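Ferric iron-binding periplasmic protein (Pseudomonas aeruginosa, PDB 6J2S) binds ferric iron in the periplasm, probably for delivery to an ABC transporter, and here holds gallium in the predicted iron site. Local coordinates at residues A[55-60]-A[224-229]; A[12-17]-A[258-263]; A[100-105]-A[192-197]; A[161-166]-A[302-307]. All coordinates share one frame; numbering follows the deposited sequence.

Contact 1. Residues A[55-60]-A[224-229]; sequences VLYTEE and TVSGAA. With GA (gallium (III) ion), chain D.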
# COMPACT_ATOMS: atom_id res chain seq x y z
N VAL A 55 0.57 5.24 17.73
CA VAL A 55 1.18 4.63 16.56
C VAL A 55 0.24 4.88 15.36
O VAL A 55 -0.99 4.89 15.50
CB VAL A 55 1.44 3.12 16.78
CG1 VAL A 55 1.86 2.43 15.50
CG2 VAL A 55 2.48 2.92 17.90
N LEU A 56 0.84 5.17 14.21
CA LEU A 56 0.12 5.27 12.95
C LEU A 56 0.64 4.19 12.04
O LEU A 56 1.86 4.02 11.91
CB LEU A 56 0.30 6.65 12.30
CG LEU A 56 -0.18 6.78 10.85
CD1 LEU A 56 -1.73 6.80 10.76
CD2 LEU A 56 0.41 8.02 10.22
N TYR A 57 -0.28 3.47 11.41
CA TYR A 57 0.01 2.32 10.55
C TYR A 57 -0.72 2.58 9.24
O TYR A 57 -1.94 2.80 9.26
CB TYR A 57 -0.51 1.07 11.25
CG TYR A 57 -0.29 -0.26 10.60
CD1 TYR A 57 0.77 -0.49 9.74
CD2 TYR A 57 -1.14 -1.33 10.91
CE1 TYR A 57 0.97 -1.77 9.17
CE2 TYR A 57 -0.95 -2.59 10.37
CZ TYR A 57 0.10 -2.81 9.51
OH TYR A 57 0.25 -4.08 8.98
N THR A 58 0.01 2.63 8.12
CA THR A 58 -0.56 3.04 6.84
C THR A 58 -0.39 1.95 5.80
O THR A 58 0.51 1.11 5.89
CB THR A 58 0.08 4.33 6.30
OG1 THR A 58 1.47 4.09 6.01
CG2 THR A 58 -0.04 5.48 7.30
N GLU A 59 -1.25 1.98 4.78
CA GLU A 59 -1.04 1.07 3.65
C GLU A 59 0.11 1.50 2.75
O GLU A 59 0.69 0.66 2.05
CB GLU A 59 -2.32 0.98 2.81
CG GLU A 59 -3.40 0.15 3.44
CD GLU A 59 -4.52 -0.09 2.45
OE1 GLU A 59 -5.61 0.47 2.63
OE2 GLU A 59 -4.28 -0.82 1.49
N GLU A 60 0.41 2.80 2.71
CA GLU A 60 1.38 3.35 1.77
C GLU A 60 2.28 4.34 2.49
O GLU A 60 1.97 4.83 3.58
CB GLU A 60 0.67 4.04 0.58
CG GLU A 60 -0.58 3.33 0.06
CD GLU A 60 -0.28 2.05 -0.74
OE1 GLU A 60 -1.24 1.29 -1.01
OE2 GLU A 60 0.90 1.80 -1.07
N THR A 224 4.97 -1.03 -3.45
CA THR A 224 4.77 0.04 -2.48
C THR A 224 4.84 -0.54 -1.08
O THR A 224 4.56 -1.72 -0.87
CB THR A 224 3.43 0.75 -2.68
OG1 THR A 224 2.37 -0.18 -2.45
CG2 THR A 224 3.30 1.31 -4.12
N VAL A 225 5.18 0.30 -0.10
CA VAL A 225 5.51 -0.14 1.25
C VAL A 225 4.48 0.42 2.23
O VAL A 225 4.23 1.63 2.26
CB VAL A 225 6.94 0.29 1.63
CG1 VAL A 225 7.22 -0.07 3.06
CG2 VAL A 225 7.94 -0.39 0.69
N SER A 226 3.89 -0.47 3.01
CA SER A 226 3.04 -0.11 4.14
C SER A 226 3.94 0.04 5.36
O SER A 226 4.79 -0.82 5.61
CB SER A 226 1.98 -1.20 4.36
OG SER A 226 1.51 -1.21 5.69
N GLY A 227 3.76 1.13 6.12
CA GLY A 227 4.70 1.48 7.16
C GLY A 227 4.03 1.88 8.46
O GLY A 227 2.80 1.99 8.54
N ALA A 228 4.86 2.09 9.48
CA ALA A 228 4.38 2.47 10.81
C ALA A 228 5.30 3.52 11.41
O ALA A 228 6.47 3.65 11.03
CB ALA A 228 4.30 1.25 11.75
N ALA A 229 4.75 4.26 12.37
CA ALA A 229 5.50 5.32 13.04
C ALA A 229 4.92 5.55 14.43
O ALA A 229 3.71 5.36 14.66
CB ALA A 229 5.49 6.64 12.26
GA GA D . -5.62 -1.59 0.09
O HOH W 1 1.58 -3.77 6.79
O HOH W 2 -6.92 -0.07 0.50
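Ser226 and Thr58 meet through the shortest polar bond across these two segments: Ser226 OG donates to Thr58 O at 2.5 Å. With OG anti to the backbone N (chi1 155°), the hydroxyl also lies close enough to take a hydrogen from a water, which in turn bonds Tyr57 OH; Gln10 adds a weak bond to the same oxygen. Thr58 is held through its backbone too, its N donating to Gly227 O at 2.9 Å in a nearly straight bond. That carbonyl oxygen lies at the edge of the Tyr57 ring, 3.4 Å from Tyr57 CD1. Earlier along the strand, Leu56 and Ala229 form a hydrogen-bonded antiparallel pair, with Leu56 N 2.9 Å from Ala229 O, and Tyr57 faces Ala228 in the next, non-hydrogen-bonded pair.

Farther on, Thr58 OG1 ties back to Glu60 O at 2.6 Å, and the side chain of Glu60, bent at chi2, swings round to receive Thr224 OG1 on the syn lone pair of OE2 at 2.8 Å. Its other oxygen, OE1, makes a salt bridge with Arg101. Between Thr58 and Glu60, Glu59 reaches the metal, with OE2 2.1 Å from gallium and also bonded by Arg101, while OE1 accepts a hydrogen from the metal-bound water. Asp37 receives the backbone N of Glu59.

Strand 55-57 runs between strands 3-8 and 223-230, the latter continuing the sheet to strand 96-107, and helix 237-247 packs on Val55, Tyr57 and Ala228.

Contact 2. Residues A[12-17]-A[258-263]; sequences AATGIA and SQSAEY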
# COMPACT_ATOMS: atom_id res chain seq x y z
N ALA A 12 -8.74 -3.28 7.74
CA ALA A 12 -9.22 -3.35 9.12
C ALA A 12 -8.81 -4.66 9.81
O ALA A 12 -8.37 -4.64 10.96
CB ALA A 12 -10.74 -3.17 9.16
N ALA A 13 -8.96 -5.80 9.13
CA ALA A 13 -8.61 -7.09 9.74
C ALA A 13 -7.12 -7.20 10.04
O ALA A 13 -6.74 -7.88 11.00
CB ALA A 13 -9.03 -8.25 8.83
N THR A 14 -6.28 -6.59 9.21
CA THR A 14 -4.84 -6.60 9.46
C THR A 14 -4.50 -5.82 10.73
O THR A 14 -3.70 -6.28 11.56
CB THR A 14 -4.11 -6.02 8.26
OG1 THR A 14 -4.55 -6.70 7.08
CG2 THR A 14 -2.63 -6.16 8.40
N GLY A 15 -5.10 -4.64 10.88
CA GLY A 15 -4.87 -3.88 12.10
C GLY A 15 -5.35 -4.61 13.34
O GLY A 15 -4.68 -4.62 14.37
N ILE A 16 -6.51 -5.26 13.24
CA ILE A 16 -7.04 -6.00 14.37
C ILE A 16 -6.14 -7.17 14.72
O ILE A 16 -5.91 -7.46 15.90
CB ILE A 16 -8.49 -6.44 14.08
CG1 ILE A 16 -9.39 -5.20 14.09
CG2 ILE A 16 -8.98 -7.45 15.12
CD1 ILE A 16 -10.73 -5.41 13.41
N ALA A 17 -5.60 -7.86 13.71
CA ALA A 17 -4.77 -9.02 13.98
C ALA A 17 -3.48 -8.64 14.71
O ALA A 17 -3.04 -9.34 15.63
CB ALA A 17 -4.44 -9.76 12.69
N SER A 258 -1.23 -13.21 8.30
CA SER A 258 -2.41 -14.06 8.42
C SER A 258 -3.66 -13.38 7.89
O SER A 258 -4.64 -14.06 7.59
CB SER A 258 -2.62 -14.48 9.89
OG SER A 258 -3.13 -13.41 10.69
N GLN A 259 -3.64 -12.06 7.73
CA GLN A 259 -4.77 -11.33 7.22
C GLN A 259 -4.52 -10.65 5.88
O GLN A 259 -5.48 -10.33 5.18
CB GLN A 259 -5.23 -10.27 8.23
CG GLN A 259 -5.61 -10.87 9.58
CD GLN A 259 -6.77 -11.85 9.49
OE1 GLN A 259 -7.68 -11.69 8.67
NE2 GLN A 259 -6.72 -12.89 10.32
N SER A 260 -3.26 -10.44 5.50
CA SER A 260 -2.97 -9.79 4.23
C SER A 260 -1.86 -10.53 3.50
O SER A 260 -0.82 -10.84 4.10
CB SER A 260 -2.61 -8.31 4.43
OG SER A 260 -1.36 -8.19 5.08
N ALA A 261 -2.07 -10.79 2.21
CA ALA A 261 -1.08 -11.47 1.37
C ALA A 261 -0.05 -10.45 0.88
O ALA A 261 -0.02 -10.04 -0.28
CB ALA A 261 -1.78 -12.16 0.21
N GLU A 262 0.80 -10.02 1.81
CA GLU A 262 1.83 -9.04 1.51
C GLU A 262 3.21 -9.62 1.79
O GLU A 262 3.35 -10.75 2.28
CB GLU A 262 1.58 -7.74 2.29
CG GLU A 262 0.25 -7.13 1.91
CD GLU A 262 0.02 -5.75 2.52
OE1 GLU A 262 -1.15 -5.45 2.86
OE2 GLU A 262 0.99 -4.96 2.61
N TYR A 263 4.26 -8.84 1.45
CA TYR A 263 5.61 -9.33 1.62
C TYR A 263 6.20 -8.79 2.91
O TYR A 263 6.15 -7.58 3.13
CB TYR A 263 6.48 -8.92 0.44
CG TYR A 263 5.99 -9.51 -0.86
CD1 TYR A 263 5.00 -8.89 -1.61
CD2 TYR A 263 6.50 -10.72 -1.32
CE1 TYR A 263 4.54 -9.45 -2.79
CE2 TYR A 263 6.05 -11.28 -2.51
CZ TYR A 263 5.07 -10.64 -3.24
OH TYR A 263 4.63 -11.22 -4.42
O HOH W 3 -7.02 -7.67 5.92
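Thr14 OG1 and the backbone carbonyl of Gln259 are joined through a shared water, 2.9 Å from Thr14 OG1 and 3.2 Å from Gln259 O, to which the water donates. No direct hydrogen bond spans the two segments, and the rest of the meeting is made by van der Waals contact. Thr14 holds OG1 anti to its carbonyl carbon (chi1 -53°), which places the hydroxyl beside Ser260, 3.7 Å from Ser260 CB. The Thr14 and Gln259 side chains run alongside one another, pointing opposite ways, with Thr14 OG1 beside Gln259 CB.

Gln259 bends at chi2 (-61°) and lays its aliphatic part along the first turn of the helix. Its CG touches two groups at once, with Ala17 CB and Ala13 O each 3.5 Å from Gln259 CG. The Ala13 carbonyl is meanwhile occupied by the helix, accepting Ala17 N at 2.9 Å. Farther out, Gln259 OE1 comes to 3.7 Å from Ala13 CB. The two serines turn their hydroxyls to other partners: Ser258 OG bonds Ala255 O and Ser260 OG bonds Ile256 O, in the helix that precedes them.

Past Ala261, centre of an inverse gamma turn, the loop brings Glu262 to a salt bridge with Arg101 and to bonds with Thr99 and Gln10. Glu262 thereby backs Arg101, which itself bonds the gallium ligand Glu59, and its side chain also packs on Tyr195.

With small alanine side chains, a glutamine's methylenes and one water at the joint, the contact depends on shape more than on direct polar bonding, and its glutamine side lies toward solvent.

Contact 3. Residues A[100-105]-A[192-197]; sequences ARTRVL and INNYYW. With GA (gallium (III) ion), chain D; PO4 (phosphate ion), chain C.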
# COMPACT_ATOMS: atom_id res chain seq x y z
N ALA A 100 5.36 -5.06 2.22
CA ALA A 100 5.31 -4.50 0.89
C ALA A 100 4.17 -5.15 0.10
O ALA A 100 3.87 -6.33 0.30
CB ALA A 100 6.65 -4.68 0.16
N ARG A 101 3.51 -4.37 -0.74
CA ARG A 101 2.51 -4.89 -1.68
C ARG A 101 2.97 -4.51 -3.07
O ARG A 101 3.91 -3.74 -3.25
CB ARG A 101 1.11 -4.33 -1.38
CG ARG A 101 1.04 -2.80 -1.31
CD ARG A 101 1.27 -2.24 0.11
NE ARG A 101 0.26 -2.68 1.06
CZ ARG A 101 -1.00 -2.25 1.08
NH1 ARG A 101 -1.44 -1.35 0.21
NH2 ARG A 101 -1.84 -2.74 1.98
N THR A 102 2.31 -5.06 -4.08
CA THR A 102 2.75 -4.80 -5.44
C THR A 102 1.55 -4.56 -6.35
O THR A 102 0.46 -5.09 -6.12
CB THR A 102 3.64 -5.94 -5.99
OG1 THR A 102 4.14 -5.59 -7.29
CG2 THR A 102 2.85 -7.22 -6.11
N ARG A 103 1.77 -3.73 -7.36
CA ARG A 103 0.74 -3.49 -8.36
C ARG A 103 0.61 -4.70 -9.26
O ARG A 103 1.60 -5.37 -9.57
CB ARG A 103 1.10 -2.25 -9.18
CG ARG A 103 1.23 -1.02 -8.31
CD ARG A 103 -0.12 -0.72 -7.69
NE ARG A 103 -1.05 -0.23 -8.71
CZ ARG A 103 -2.31 0.11 -8.47
NH1 ARG A 103 -2.81 0.01 -7.24
NH2 ARG A 103 -3.07 0.57 -9.47
N VAL A 104 -0.62 -5.00 -9.67
CA VAL A 104 -0.91 -6.12 -10.57
C VAL A 104 -2.02 -5.72 -11.53
O VAL A 104 -2.72 -4.71 -11.36
CB VAL A 104 -1.33 -7.40 -9.80
CG1 VAL A 104 -0.24 -7.88 -8.88
CG2 VAL A 104 -2.62 -7.13 -9.02
N LEU A 105 -2.18 -6.53 -12.56
CA LEU A 105 -3.28 -6.40 -13.50
C LEU A 105 -4.16 -7.63 -13.32
O LEU A 105 -3.82 -8.72 -13.78
CB LEU A 105 -2.74 -6.29 -14.92
CG LEU A 105 -3.80 -6.24 -16.00
CD1 LEU A 105 -4.56 -4.92 -15.91
CD2 LEU A 105 -3.12 -6.43 -17.35
N ILE A 192 -5.01 -3.11 -9.65
CA ILE A 192 -5.21 -3.17 -8.21
C ILE A 192 -3.90 -3.55 -7.53
O ILE A 192 -2.85 -3.63 -8.17
CB ILE A 192 -6.33 -4.18 -7.85
CG1 ILE A 192 -6.00 -5.56 -8.43
CG2 ILE A 192 -7.71 -3.67 -8.34
CD1 ILE A 192 -6.73 -6.72 -7.70
N ASN A 193 -3.95 -3.78 -6.22
CA ASN A 193 -2.84 -4.40 -5.51
C ASN A 193 -3.04 -5.92 -5.42
O ASN A 193 -4.16 -6.43 -5.52
CB ASN A 193 -2.69 -3.79 -4.11
CG ASN A 193 -2.53 -2.28 -4.14
OD1 ASN A 193 -1.96 -1.72 -5.08
ND2 ASN A 193 -3.01 -1.62 -3.09
N ASN A 194 -1.94 -6.63 -5.20
CA ASN A 194 -1.96 -8.09 -5.32
C ASN A 194 -2.79 -8.76 -4.23
O ASN A 194 -3.41 -9.79 -4.48
CB ASN A 194 -0.54 -8.63 -5.28
CG ASN A 194 0.12 -8.45 -3.91
OD1 ASN A 194 0.34 -7.31 -3.44
ND2 ASN A 194 0.39 -9.57 -3.24
N TYR A 195 -2.79 -8.21 -3.01
CA TYR A 195 -3.36 -8.94 -1.89
C TYR A 195 -4.88 -9.08 -1.99
O TYR A 195 -5.45 -9.95 -1.33
CB TYR A 195 -2.96 -8.27 -0.56
CG TYR A 195 -3.28 -6.80 -0.48
CD1 TYR A 195 -2.32 -5.84 -0.83
CD2 TYR A 195 -4.53 -6.36 -0.07
CE1 TYR A 195 -2.62 -4.47 -0.75
CE2 TYR A 195 -4.84 -5.00 0.01
CZ TYR A 195 -3.89 -4.06 -0.35
OH TYR A 195 -4.19 -2.73 -0.29
N TYR A 196 -5.54 -8.25 -2.80
CA TYR A 196 -7.00 -8.35 -2.90
C TYR A 196 -7.42 -9.65 -3.56
O TYR A 196 -8.49 -10.19 -3.22
CB TYR A 196 -7.56 -7.18 -3.69
CG TYR A 196 -7.43 -5.86 -2.97
CD1 TYR A 196 -6.38 -5.01 -3.27
CD2 TYR A 196 -8.36 -5.47 -2.02
CE1 TYR A 196 -6.23 -3.81 -2.63
CE2 TYR A 196 -8.23 -4.25 -1.37
CZ TYR A 196 -7.16 -3.43 -1.68
OH TYR A 196 -7.03 -2.22 -1.07
N TRP A 197 -6.61 -10.15 -4.49
CA TRP A 197 -6.93 -11.39 -5.17
C TRP A 197 -6.80 -12.59 -4.24
O TRP A 197 -7.61 -13.52 -4.28
CB TRP A 197 -6.02 -11.55 -6.39
CG TRP A 197 -6.38 -12.69 -7.27
CD1 TRP A 197 -7.34 -12.70 -8.24
CD2 TRP A 197 -5.78 -13.99 -7.29
NE1 TRP A 197 -7.37 -13.92 -8.85
CE2 TRP A 197 -6.43 -14.74 -8.28
CE3 TRP A 197 -4.76 -14.59 -6.55
CZ2 TRP A 197 -6.09 -16.06 -8.57
CZ3 TRP A 197 -4.43 -15.91 -6.83
CH2 TRP A 197 -5.10 -16.63 -7.83
GA GA D . -5.62 -1.59 0.09
P PO4 C . -4.82 1.16 -1.50
O1 PO4 C . -3.83 1.92 -0.64
O2 PO4 C . -4.40 1.27 -2.92
O3 PO4 C . -4.87 -0.28 -1.09
O4 PO4 C . -6.22 1.75 -1.31
O HOH W 2 -6.92 -0.07 0.50
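The gallium site, which is the predicted iron site, receives its two tyrosines from this contact, where Arg101 packs against Tyr195. Tyr195 OH and Tyr196 OH are each 1.9 Å from gallium; a phosphate oxygen, a water, His11 and Glu59 complete the coordination. Tyr195 puts CE1 over the centre of the Arg101 guanidinium, 3.2 Å above its plane, with ring and guanidinium planes 46° apart. The salt-bridge partner of Arg101, Glu262, lies in the loop after helix 250-257.

Asn193 is second shell through ND2, while its OD1 is held from behind by Arg103. OD1 accepts Arg103 NH1 at 2.9 Å, from above the carbonyl plane, a bond consistent with holding the amide so that ND2 faces Tyr195 OH. ND2 donates to that hydroxyl, which lies in the amide plane, at 3.2 Å, and also bonds the phosphate. Asn194 grips Thr102 twice, OD1 taking Thr102 N at 3.1 Å while Asn194 N gives to Thr102 O. Val104 and Ile192 form a hydrogen-bonded antiparallel pair, their side chains in contact.

Strand 189-193 thus pairs with strand 96-107 and leads by way of Asn194 toward helix 195-204. Strand 223-230 also pairs with strand 96-107, helix 140-153 packs on Arg103 and Asn193, and helix 175-183 on Ile192 and Tyr196.

Contact 4. Residues A[161-166]-A[302-307]; sequences WLTGLK and RDVGLN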
# COMPACT_ATOMS: atom_id res chain seq x y z
N TRP A 161 -0.41 9.85 -20.40
CA TRP A 161 -0.88 8.54 -19.96
C TRP A 161 -2.15 8.67 -19.12
O TRP A 161 -3.16 7.98 -19.37
CB TRP A 161 0.24 7.84 -19.18
CG TRP A 161 -0.17 6.55 -18.57
CD1 TRP A 161 -0.36 5.36 -19.22
CD2 TRP A 161 -0.46 6.31 -17.20
NE1 TRP A 161 -0.75 4.40 -18.32
CE2 TRP A 161 -0.81 4.96 -17.07
CE3 TRP A 161 -0.45 7.12 -16.06
CZ2 TRP A 161 -1.15 4.39 -15.85
CZ3 TRP A 161 -0.79 6.55 -14.84
CH2 TRP A 161 -1.15 5.20 -14.75
N LEU A 162 -2.14 9.56 -18.12
CA LEU A 162 -3.31 9.68 -17.25
C LEU A 162 -4.52 10.21 -18.01
O LEU A 162 -5.67 9.85 -17.69
CB LEU A 162 -2.96 10.57 -16.05
CG LEU A 162 -3.85 10.43 -14.81
CD1 LEU A 162 -3.95 8.98 -14.35
CD2 LEU A 162 -3.30 11.29 -13.68
N THR A 163 -4.30 11.05 -19.03
CA THR A 163 -5.41 11.49 -19.87
C THR A 163 -6.05 10.30 -20.58
O THR A 163 -7.27 10.18 -20.64
CB THR A 163 -4.91 12.55 -20.86
OG1 THR A 163 -4.45 13.70 -20.12
CG2 THR A 163 -6.02 12.99 -21.83
N GLY A 164 -5.22 9.38 -21.09
CA GLY A 164 -5.74 8.18 -21.70
C GLY A 164 -6.53 7.32 -20.73
O GLY A 164 -7.59 6.79 -21.08
N LEU A 165 -6.04 7.18 -19.50
CA LEU A 165 -6.78 6.42 -18.50
C LEU A 165 -8.13 7.05 -18.20
O LEU A 165 -9.13 6.34 -18.03
CB LEU A 165 -5.97 6.28 -17.21
CG LEU A 165 -5.30 4.94 -16.98
CD1 LEU A 165 -4.24 4.72 -18.05
CD2 LEU A 165 -4.68 4.90 -15.59
N LYS A 166 -8.19 8.39 -18.13
CA LYS A 166 -9.47 9.06 -17.92
C LYS A 166 -10.42 8.82 -19.09
O LYS A 166 -11.63 8.65 -18.90
CB LYS A 166 -9.26 10.57 -17.71
CG LYS A 166 -10.51 11.33 -17.26
CD LYS A 166 -10.23 12.83 -17.14
CE LYS A 166 -11.47 13.57 -16.67
NZ LYS A 166 -12.03 12.85 -15.51
N ARG A 302 -5.29 15.97 -9.79
CA ARG A 302 -6.20 17.10 -9.67
C ARG A 302 -6.34 17.82 -11.01
O ARG A 302 -7.46 18.15 -11.42
CB ARG A 302 -5.71 18.05 -8.57
CG ARG A 302 -6.66 19.19 -8.21
CD ARG A 302 -8.06 18.68 -7.83
NE ARG A 302 -8.03 17.61 -6.82
CZ ARG A 302 -8.06 17.81 -5.51
NH1 ARG A 302 -8.03 16.78 -4.66
NH2 ARG A 302 -8.11 19.05 -5.02
N ASP A 303 -5.22 18.03 -11.72
CA ASP A 303 -5.26 18.64 -13.05
C ASP A 303 -6.22 17.91 -13.98
O ASP A 303 -6.99 18.53 -14.72
CB ASP A 303 -3.87 18.65 -13.68
CG ASP A 303 -2.95 19.70 -13.10
OD1 ASP A 303 -3.39 20.54 -12.28
OD2 ASP A 303 -1.75 19.66 -13.46
N VAL A 304 -6.12 16.58 -14.01
CA VAL A 304 -6.90 15.75 -14.93
C VAL A 304 -8.32 15.54 -14.44
O VAL A 304 -9.17 15.04 -15.21
CB VAL A 304 -6.08 14.46 -15.15
CG1 VAL A 304 -6.82 13.44 -16.00
CG2 VAL A 304 -4.74 14.79 -15.82
N GLY A 305 -8.63 15.95 -13.22
CA GLY A 305 -9.96 15.79 -12.67
C GLY A 305 -10.31 14.39 -12.23
O GLY A 305 -11.48 14.00 -12.30
N LEU A 306 -9.32 13.61 -11.77
CA LEU A 306 -9.56 12.23 -11.36
C LEU A 306 -9.65 12.04 -9.86
O LEU A 306 -10.32 11.10 -9.41
CB LEU A 306 -8.46 11.31 -11.91
CG LEU A 306 -8.66 10.90 -13.36
CD1 LEU A 306 -7.43 10.14 -13.83
CD2 LEU A 306 -9.93 10.06 -13.51
N ASN A 307 -9.00 12.88 -9.07
CA ASN A 307 -9.06 12.68 -7.62
C ASN A 307 -8.98 14.02 -6.90
O ASN A 307 -7.95 14.39 -6.37
CB ASN A 307 -7.94 11.74 -7.15
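Lys166 sets its CG opposite the backbone N (chi1 -171°) and stays extended until a bend at chi4 (48°), a course that carries its methylenes along Val304 in the opposite direction to that side chain. Leu162, likewise with CG trans to N, reaches out to Leu306, and the two leucines meet tip to tip at 3.7 Å between Leu162 CD1 and Leu306 CD1. Val304 lies alongside, its CG1 3.6 Å from Lys166 CD and its CG2 near Leu162 CD2. Lys166 CG in turn rests against Leu306 CD2 at 4.0 Å.

Helix 295-304 ends here in a Schellman motif, where Gly305 takes the positive phi (76°) that favours glycine. The chain then turns so that Leu306 points back at helix 155-168, with Phe135 and Pro137 also touching its side chain. Arg302 closes the terminus, NE and NH1 both donating to Asn307 O, with NH1 at 2.9 Å.

Lys166 NZ makes only a weak bond to Gly305 O at 3.5 Å, and Lys166 CE lies 3.1 Å from Val304 O. The cation sits by the carbonyl end of the helix, where its charge is probably favourable, so the contact is apolar between the leucines and valine, weakly electrostatic at the exposed lysine.

In the fold
Contacts 1 and 3 are buried and belong to one sheet, since strands 223-230 and 96-107 are neighbours in it. Both are built on antiparallel pairing and supply gallium ligands, with Arg101 linking their acidic and tyrosine sides. Contact 2, partly exposed, adds a loop and the start of a helix beside the site; it reaches contact 3 through Glu262 and Arg101, and contact 1 by packing of Tyr57 on Thr14. Its chemistry is one water bridge and the methylenes of a glutamine against alanines. Contact 4 lies away from the metal, about 21 Å from contact 3 between centres, and joins the end of helix 295-304 to the side of helix 155-168 through leucine and valine packing edged by a lysine.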